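Local atomic coordinates of nuclear protein localization protein 4 homolog (Drosophila melanogaster, PDB entry 4RV0), a protein that may be part of a complex that binds ubiquitinated proteins and is needed to export misfolded proteins from the ER for degradation by the proteasome. Residues B[19-24]-B[40-45]; B[23-28]-B[32-37]. One frame throughout, in Å; residues are numbered along the deposited sequence.

Contact 1. Residues B[19-24]-B[40-45]; sequences GIKRIE and NALKVD
Lys-21, in the strand, comes nearest to Ala-41, in the last turn of the helix, with their CA atoms 8.2 Å apart, and at Leu-42 the chain leaves helical geometry. Side chains from the strand bridge the gap, reaching the alanine's methyl, its carbonyl oxygen and Leu-42. Lys-21 CG lies anti to the backbone N (chi1 171°), and bends at chi2 and chi3 then curl the chain. The aliphatic part of the lysine, not its ammonium, therefore does the touching. CE lies 3.9 Å from Leu-42 CD2, the two side chains running alongside each other with opposite senses. The same CE is 4.0 Å from Ala-41 O, while NZ stands 4.4 Å from that oxygen, too far for a hydrogen bond. Beside the lysine, Ile-23 brings its terminal methyl round to the alanine, with CD1 4.2 Å from Ala-41 CB. The small methyl of Ala-41 thus meets both an isoleucine and, more loosely, the CD of Lys-21.

In the beta-grasp fold of this ubiquitin-like domain, the contact fastens the C-terminal end of helix 31-41 to the second strand of the N-terminal hairpin. Backbone bonds of Lys-21 to Val-14 and of Ile-23 to Ile-12 tie that strand to strand 10-16. Ile-20 and Arg-22, which alternate with Lys-21 and Ile-23, meet another protein of the assembly: Ile-20 through backbone hydrogen bonds, Arg-22 through a salt bridge to an acidic side chain of that protein. Leu-42 also rests on Leu-79, so the chain just past the helix packs against strand 76-80 as well as strand 19-25.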
loop_
_atom_site.group_PDB
_atom_site.type_symbol
_atom_site.label_atom_id
_atom_site.label_comp_id
_atom_site.label_asym_id
_atom_site.label_seq_id
_atom_site.Cartn_x
_atom_site.Cartn_y
_atom_site.Cartn_z
ATOM N N GLY B 19 2.547 -9.559 1.818
ATOM C CA GLY B 19 2.096 -8.295 2.390
ATOM C C GLY B 19 3.210 -7.540 3.093
ATOM O O GLY B 19 4.394 -7.728 2.788
ATOM N N ILE B 20 2.833 -6.702 4.053
ATOM C CA ILE B 20 3.808 -5.915 4.799
ATOM C C ILE B 20 3.804 -6.279 6.275
ATOM O O ILE B 20 2.896 -5.886 7.024
ATOM C CB ILE B 20 3.555 -4.400 4.617
ATOM C CG1 ILE B 20 3.701 -4.013 3.144
ATOM C CG2 ILE B 20 4.516 -3.583 5.456
ATOM C CD1 ILE B 20 3.300 -2.567 2.868
ATOM N N LYS B 21 4.850 -6.982 6.694
ATOM C CA LYS B 21 4.951 -7.488 8.061
ATOM C C LYS B 21 5.717 -6.503 8.910
ATOM O O LYS B 21 6.812 -6.067 8.540
ATOM C CB LYS B 21 5.642 -8.863 8.070
ATOM C CG LYS B 21 6.015 -9.407 9.467
ATOM C CD LYS B 21 4.795 -9.728 10.297
ATOM C CE LYS B 21 4.009 -10.915 9.735
ATOM N NZ LYS B 21 2.761 -11.148 10.549
ATOM N N ARG B 22 5.126 -6.140 10.042
ATOM C CA ARG B 22 5.757 -5.213 10.965
ATOM C C ARG B 22 6.611 -5.937 11.994
ATOM O O ARG B 22 6.118 -6.809 12.719
ATOM C CB ARG B 22 4.705 -4.342 11.662
ATOM C CG ARG B 22 4.100 -3.310 10.733
ATOM C CD ARG B 22 3.291 -2.257 11.479
ATOM N NE ARG B 22 2.884 -1.207 10.553
ATOM C CZ ARG B 22 2.372 -0.040 10.914
ATOM N NH1 ARG B 22 2.188 0.254 12.203
ATOM N NH2 ARG B 22 2.054 0.843 9.981
ATOM N N ILE B 23 7.891 -5.575 12.047
ATOM C CA ILE B 23 8.815 -6.151 13.012
ATOM C C ILE B 23 9.256 -5.093 14.007
ATOM O O ILE B 23 9.869 -4.097 13.612
ATOM C CB ILE B 23 10.083 -6.687 12.340
ATOM C CG1 ILE B 23 9.754 -7.717 11.242
ATOM C CG2 ILE B 23 11.055 -7.245 13.408
ATOM C CD1 ILE B 23 9.100 -8.997 11.753
ATOM N N GLU B 24 8.967 -5.311 15.286
ATOM C CA GLU B 24 9.475 -4.434 16.336
ATOM C C GLU B 24 10.767 -5.021 16.885
ATOM O O GLU B 24 10.806 -6.191 17.295
ATOM C CB GLU B 24 8.451 -4.228 17.453
ATOM C CG GLU B 24 7.167 -3.558 16.983
ATOM C CD GLU B 24 6.139 -3.400 18.090
ATOM O OE1 GLU B 24 6.309 -4.012 19.169
ATOM O OE2 GLU B 24 5.148 -2.672 17.871
ATOM N N ASN B 40 10.920 -16.344 12.067
ATOM C CA ASN B 40 9.934 -16.757 13.048
ATOM C C ASN B 40 8.533 -16.181 12.785
ATOM O O ASN B 40 7.533 -16.765 13.183
ATOM C CB ASN B 40 10.420 -16.385 14.453
ATOM C CG ASN B 40 11.672 -17.159 14.859
ATOM O OD1 ASN B 40 11.942 -18.247 14.342
ATOM N ND2 ASN B 40 12.420 -16.617 15.814
ATOM N N ALA B 41 8.476 -15.015 12.152
ATOM C CA ALA B 41 7.201 -14.348 11.873
ATOM C C ALA B 41 6.549 -14.814 10.561
ATOM O O ALA B 41 5.342 -14.661 10.362
ATOM C CB ALA B 41 7.398 -12.844 11.864
ATOM N N LEU B 42 7.366 -15.304 9.641
ATOM C CA LEU B 42 6.901 -15.666 8.306
ATOM C C LEU B 42 7.094 -17.143 7.996
ATOM O O LEU B 42 7.933 -17.820 8.603
ATOM C CB LEU B 42 7.639 -14.847 7.252
ATOM C CG LEU B 42 7.400 -13.339 7.203
ATOM C CD1 LEU B 42 8.215 -12.715 6.081
ATOM C CD2 LEU B 42 5.907 -13.016 7.041
ATOM N N LYS B 43 6.325 -17.630 7.036
ATOM C CA LYS B 43 6.528 -18.958 6.483
ATOM C C LYS B 43 7.422 -18.840 5.256
ATOM O O LYS B 43 6.922 -18.787 4.133
ATOM C CB LYS B 43 5.211 -19.651 6.117
ATOM C CG LYS B 43 5.436 -21.122 5.700
ATOM C CD LYS B 43 4.228 -21.745 5.002
ATOM C CE LYS B 43 4.514 -23.195 4.589
ATOM N NZ LYS B 43 3.975 -24.179 5.571
ATOM N N VAL B 44 8.734 -18.741 5.454
ATOM C CA VAL B 44 9.643 -18.670 4.314
ATOM C C VAL B 44 10.817 -19.651 4.347
ATOM O O VAL B 44 11.158 -20.213 5.382
ATOM C CB VAL B 44 10.231 -17.255 4.155
ATOM C CG1 VAL B 44 9.142 -16.256 3.743
ATOM C CG2 VAL B 44 10.899 -16.820 5.447
ATOM N N ASP B 45 11.411 -19.844 3.174
ATOM C CA ASP B 45 12.616 -20.640 2.979
ATOM C C ASP B 45 13.744 -19.630 2.843
ATOM O O ASP B 45 13.603 -18.504 3.331
ATOM C CB ASP B 45 12.483 -21.489 1.716
ATOM C CG ASP B 45 11.566 -22.697 1.921
ATOM O OD1 ASP B 45 11.347 -23.082 3.088
ATOM O OD2 ASP B 45 11.045 -23.243 0.928
#

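Contact 2. Residues B[23-28]-B[32-37]; sequences IEISPK and KHLYDS
Ile-25 and Ile-23 of strand 19-25, outermost in this chain's sheet, pack on Leu-34, His-33 and Ser-37 of the helix, the helix-on-sheet packing of the ubiquitin-like beta-grasp fold. Strand 23-25 and helix 32-37 run at 144° to one another, with axes 9.7 Å apart. In Ile-25, CG1 is anti to the backbone N (chi1 -176°) and the chain stays extended, which carries CD1 to the helix backbone, 3.8 Å from Leu-34 CA. The same methyl meets the imidazole obliquely, 3.5 Å from His-33 ND1. Two residues back, Ile-23 uses its other branch, CG2, which sits 4.1 Å from both Leu-34 CD1 and Ser-37 CB. With an alanine in place of Ile-25, the methyl contacts to Leu-34 and the histidine ring would vanish, which would probably open a gap between strand and helix and leave the imidazole less restrained.

Farther out, Leu-34 continues into the core against Leu-59 and Leu-71, and Ile-25 is backed by Ile-12. His-33 ND1 makes a weak hydrogen bond to Ser-29 OG. Just past the strand, Ser-26 OG accepts from Lys-28 N in an ST turn. Ser-37 OG lies over one face of the His-33 ring, toward its rim, and donates to His-33 O at 2.7 Å; Ser-37 OG and Ser-37 N approach this oxygen from opposite faces of its carbonyl plane.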
loop_
_atom_site.group_PDB
_atom_site.type_symbol
_atom_site.label_atom_id
_atom_site.label_comp_id
_atom_site.label_asym_id
_atom_site.label_seq_id
_atom_site.Cartn_x
_atom_site.Cartn_y
_atom_site.Cartn_z
ATOM N N ILE B 23 7.891 -5.575 12.047
ATOM C CA ILE B 23 8.815 -6.151 13.012
ATOM C C ILE B 23 9.256 -5.093 14.007
ATOM O O ILE B 23 9.869 -4.097 13.612
ATOM C CB ILE B 23 10.083 -6.687 12.340
ATOM C CG1 ILE B 23 9.754 -7.717 11.242
ATOM C CG2 ILE B 23 11.055 -7.245 13.408
ATOM C CD1 ILE B 23 9.100 -8.997 11.753
ATOM N N GLU B 24 8.967 -5.311 15.286
ATOM C CA GLU B 24 9.475 -4.434 16.336
ATOM C C GLU B 24 10.767 -5.021 16.885
ATOM O O GLU B 24 10.806 -6.191 17.295
ATOM C CB GLU B 24 8.451 -4.228 17.453
ATOM C CG GLU B 24 7.167 -3.558 16.983
ATOM C CD GLU B 24 6.139 -3.400 18.090
ATOM O OE1 GLU B 24 6.309 -4.012 19.169
ATOM O OE2 GLU B 24 5.148 -2.672 17.871
ATOM N N ILE B 25 11.828 -4.220 16.861
ATOM C CA ILE B 25 13.158 -4.699 17.213
ATOM C C ILE B 25 14.018 -3.566 17.779
ATOM O O ILE B 25 13.891 -2.410 17.376
ATOM C CB ILE B 25 13.825 -5.380 15.988
ATOM C CG1 ILE B 25 15.182 -5.969 16.356
ATOM C CG2 ILE B 25 13.945 -4.409 14.813
ATOM C CD1 ILE B 25 15.784 -6.802 15.241
ATOM N N SER B 26 14.886 -3.895 18.731
ATOM C CA SER B 26 15.819 -2.913 19.260
ATOM C C SER B 26 16.804 -2.529 18.172
ATOM O O SER B 26 17.318 -3.392 17.468
ATOM C CB SER B 26 16.549 -3.433 20.503
ATOM O OG SER B 26 17.487 -2.472 20.961
ATOM N N PRO B 27 17.034 -1.219 17.998
ATOM C CA PRO B 27 18.022 -0.703 17.044
ATOM C C PRO B 27 19.443 -1.099 17.421
ATOM O O PRO B 27 20.352 -1.004 16.592
ATOM C CB PRO B 27 17.854 0.823 17.145
ATOM C CG PRO B 27 17.194 1.055 18.453
ATOM C CD PRO B 27 16.325 -0.134 18.700
ATOM N N LYS B 28 19.626 -1.547 18.658
ATOM C CA LYS B 28 20.933 -2.007 19.098
ATOM C C LYS B 28 21.053 -3.506 18.862
ATOM O O LYS B 28 22.085 -4.105 19.163
ATOM C CB LYS B 28 21.156 -1.655 20.570
ATOM C CG LYS B 28 21.180 -0.144 20.789
ATOM C CD LYS B 28 20.891 0.245 22.225
ATOM C CE LYS B 28 21.130 1.747 22.448
ATOM N NZ LYS B 28 22.568 2.139 22.413
ATOM N N LYS B 32 21.459 -10.070 12.029
ATOM C CA LYS B 32 21.058 -11.473 12.120
ATOM C C LYS B 32 19.791 -11.651 12.929
ATOM O O LYS B 32 18.936 -12.468 12.582
ATOM C CB LYS B 32 22.150 -12.376 12.708
ATOM C CG LYS B 32 21.635 -13.812 12.880
ATOM C CD LYS B 32 22.720 -14.796 13.231
ATOM C CE LYS B 32 22.167 -16.203 13.418
ATOM N NZ LYS B 32 21.235 -16.381 14.566
ATOM N N HIS B 33 19.667 -10.894 14.011
ATOM C CA HIS B 33 18.469 -10.977 14.821
ATOM C C HIS B 33 17.244 -10.558 14.021
ATOM O O HIS B 33 16.168 -11.126 14.199
ATOM C CB HIS B 33 18.605 -10.164 16.109
ATOM C CG HIS B 33 17.422 -10.285 17.021
ATOM N ND1 HIS B 33 16.815 -9.199 17.593
ATOM C CD2 HIS B 33 16.731 -11.372 17.437
ATOM C CE1 HIS B 33 15.792 -9.602 18.343
ATOM N NE2 HIS B 33 15.724 -10.921 18.250
ATOM N N LEU B 34 17.408 -9.572 13.140
ATOM C CA LEU B 34 16.318 -9.147 12.263
ATOM C C LEU B 34 15.919 -10.308 11.362
ATOM O O LEU B 34 14.732 -10.626 11.219
ATOM C CB LEU B 34 16.716 -7.926 11.427
ATOM C CG LEU B 34 15.704 -7.383 10.408
ATOM C CD1 LEU B 34 14.398 -6.938 11.065
ATOM C CD2 LEU B 34 16.319 -6.219 9.614
ATOM N N TYR B 35 16.920 -10.953 10.774
ATOM C CA TYR B 35 16.680 -12.122 9.932
ATOM C C TYR B 35 15.975 -13.229 10.717
ATOM O O TYR B 35 15.007 -13.824 10.232
ATOM C CB TYR B 35 17.978 -12.628 9.311
ATOM C CG TYR B 35 18.370 -11.953 8.006
ATOM C CD1 TYR B 35 18.083 -12.545 6.791
ATOM C CD2 TYR B 35 19.039 -10.729 7.998
ATOM C CE1 TYR B 35 18.454 -11.945 5.591
ATOM C CE2 TYR B 35 19.418 -10.116 6.802
ATOM C CZ TYR B 35 19.115 -10.731 5.603
ATOM O OH TYR B 35 19.475 -10.144 4.403
ATOM N N ASP B 36 16.461 -13.506 11.926
ATOM C CA ASP B 36 15.835 -14.515 12.779
ATOM C C ASP B 36 14.394 -14.122 13.117
ATOM O O ASP B 36 13.498 -14.968 13.136
ATOM C CB ASP B 36 16.636 -14.749 14.079
ATOM C CG ASP B 36 17.971 -15.472 13.850
ATOM O OD1 ASP B 36 18.073 -16.256 12.880
ATOM O OD2 ASP B 36 18.913 -15.270 14.663
ATOM N N SER B 37 14.182 -12.844 13.405
ATOM C CA SER B 37 12.849 -12.329 13.701
ATOM C C SER B 37 11.898 -12.533 12.515
ATOM O O SER B 37 10.745 -12.949 12.685
ATOM C CB SER B 37 12.926 -10.850 14.059
ATOM O OG SER B 37 13.728 -10.657 15.205
#

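Overall arrangement
Both contacts join strand 19-25 to helix 31-41, and their centres are 11 Å apart: contact 2 uses residues 33 to 37 of the helix and the end of the strand, contact 1 the helix's last residue with Leu-42 and the middle of the strand. Ile-23 takes part in both, sending CD1 into contact 1 and CG2 into contact 2. The centre of contact 2, a buried contact, lies about 7 Å from the centre of the chain; that of contact 1, only partly buried, about 9 Å. Another protein of the assembly meets Ile-20 and Arg-22, which lie in segment 19-24 but take no part in contact 1; it does not touch the segments of contact 2.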